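Local coordinates for protein glycerophosphodiester phosphodiesterase (PDB 3CH0) that belongs to the glycerophosphodiester phosphodiesterase family and is built as a TIM barrel, the fold shared by that family, at residues P22-A27 with V52-D57. Numbering follows the deposited sequence.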
# COMPACT_ATOMS: atom_id res chain seq x y z
N PRO A 22 8.96 9.93 5.65
CA PRO A 22 8.08 10.28 4.53
C PRO A 22 7.53 9.05 3.82
O PRO A 22 8.25 8.10 3.48
CB PRO A 22 8.96 11.12 3.64
CG PRO A 22 9.89 11.84 4.63
CD PRO A 22 10.21 10.73 5.61
N GLU A 23 6.21 9.02 3.68
CA GLU A 23 5.57 7.80 3.16
C GLU A 23 6.04 7.39 1.77
O GLU A 23 6.30 8.25 0.91
CB GLU A 23 4.07 8.06 3.08
CG GLU A 23 3.58 9.05 2.04
CD GLU A 23 2.15 9.45 2.28
OE1 GLU A 23 1.93 10.11 3.30
OE2 GLU A 23 1.32 9.21 1.34
N ASN A 24 6.09 6.10 1.53
CA ASN A 24 6.26 5.61 0.17
C ASN A 24 7.60 6.08 -0.47
O ASN A 24 7.70 6.16 -1.69
CB ASN A 24 5.06 5.98 -0.71
CG ASN A 24 3.88 5.02 -0.55
OD1 ASN A 24 4.05 3.81 -0.33
ND2 ASN A 24 2.67 5.58 -0.67
N THR A 25 8.62 6.22 0.38
CA THR A 25 9.95 6.63 -0.10
C THR A 25 10.92 5.50 0.16
O THR A 25 10.75 4.64 1.03
CB THR A 25 10.42 7.91 0.63
OG1 THR A 25 10.55 7.65 2.03
CG2 THR A 25 9.46 9.07 0.36
N ILE A 26 11.99 5.54 -0.62
CA ILE A 26 13.06 4.55 -0.46
C ILE A 26 13.60 4.61 0.98
O ILE A 26 13.83 3.58 1.60
CB ILE A 26 14.20 4.79 -1.45
CG1 ILE A 26 13.74 4.50 -2.90
CG2 ILE A 26 15.45 3.94 -1.09
CD1 ILE A 26 13.18 3.13 -3.15
N ALA A 27 13.70 5.80 1.56
CA ALA A 27 14.11 5.87 2.98
C ALA A 27 13.15 5.08 3.88
O ALA A 27 13.58 4.31 4.73
CB ALA A 27 14.23 7.30 3.46
N VAL A 52 5.72 3.05 -13.63
CA VAL A 52 5.01 2.74 -12.39
C VAL A 52 5.74 3.48 -11.26
O VAL A 52 6.94 3.23 -11.04
CB VAL A 52 4.93 1.24 -12.10
CG1 VAL A 52 4.09 0.96 -10.83
CG2 VAL A 52 4.34 0.47 -13.28
N VAL A 53 5.03 4.42 -10.64
CA VAL A 53 5.53 5.28 -9.59
C VAL A 53 4.90 4.89 -8.25
O VAL A 53 3.68 4.59 -8.18
CB VAL A 53 5.19 6.73 -9.91
CG1 VAL A 53 5.74 7.74 -8.83
CG2 VAL A 53 5.71 7.15 -11.32
N VAL A 54 5.71 4.88 -7.20
CA VAL A 54 5.19 4.61 -5.85
C VAL A 54 4.61 5.89 -5.28
O VAL A 54 5.32 6.89 -5.12
CB VAL A 54 6.27 4.05 -4.89
CG1 VAL A 54 5.63 3.55 -3.56
CG2 VAL A 54 7.02 2.89 -5.52
N SER A 55 3.28 5.93 -5.09
CA SER A 55 2.58 7.11 -4.65
C SER A 55 1.18 6.75 -4.19
O SER A 55 0.49 5.99 -4.87
CB SER A 55 2.45 8.09 -5.83
OG SER A 55 1.88 9.29 -5.39
N HIS A 56 0.77 7.31 -3.06
CA HIS A 56 -0.60 7.06 -2.55
C HIS A 56 -1.67 7.64 -3.44
O HIS A 56 -2.79 7.11 -3.54
CB HIS A 56 -0.76 7.64 -1.14
CG HIS A 56 -2.10 7.40 -0.57
ND1 HIS A 56 -3.11 8.34 -0.59
CD2 HIS A 56 -2.67 6.26 -0.08
CE1 HIS A 56 -4.21 7.81 -0.08
NE2 HIS A 56 -3.97 6.54 0.23
N ASP A 57 -1.39 8.77 -4.08
CA ASP A 57 -2.35 9.51 -4.93
C ASP A 57 -1.78 9.67 -6.31
O ASP A 57 -0.56 9.65 -6.53
CB ASP A 57 -2.72 10.83 -4.30
CG ASP A 57 -3.58 10.64 -3.07
OD1 ASP A 57 -4.83 10.37 -3.19
OD2 ASP A 57 -3.00 10.65 -1.96
O HOH W 1 2.45 8.63 -1.15
O HOH W 2 6.32 8.19 -2.94
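Two water molecules carry the polar link between E23 and N24 on one side and V54 and H56 on the other. The first accepts from H56 N (2.9 Å, to the water oxygen) and from N24 ND2, and donates to E23 OE2, so three groups fix its place. The second donates to both N24 O and V54 O (2.7 Å for the latter), joining two carbonyls that could not bond to each other. The direct contacts are van der Waals ones, and N24 ND2 lies near H56 N without bonding to it. CG1 of V54 swings out opposite the main-chain nitrogen (chi1 -170°), which carries that methyl to the amide of N24, 3.6 Å from OD1; a branched aliphatic chain suits this buried spot. E23 OE2 comes within 3.6 Å of H56 CB, its carboxylate almost perpendicular to the imidazole, at 83°. A glutamate fits here because OE2 also forms a salt bridge with R15, while the asparagine amide gives ND2 to D43 as well as to the water. D57 sets the turn of the imidazole: ND1 donates nearly straight to OD2 (2.7 Å), in the ring plane but above that of the carboxylate. NE2 is hydrogen-bonded to a bound citric acid, probably from the crystallisation liquor, though such molecules often mark pockets. Positive phi at N24 (62°) belongs to the type II turn P22–T25, whose last residue N-caps helix 26-35 through OG1. The contact thus joins the turn leading into that helix to the end of strand 52-54, which pairs antiparallel with strand 39-46, and V54 also touches F29 of helix 26-35 and L120 of helix 117-127.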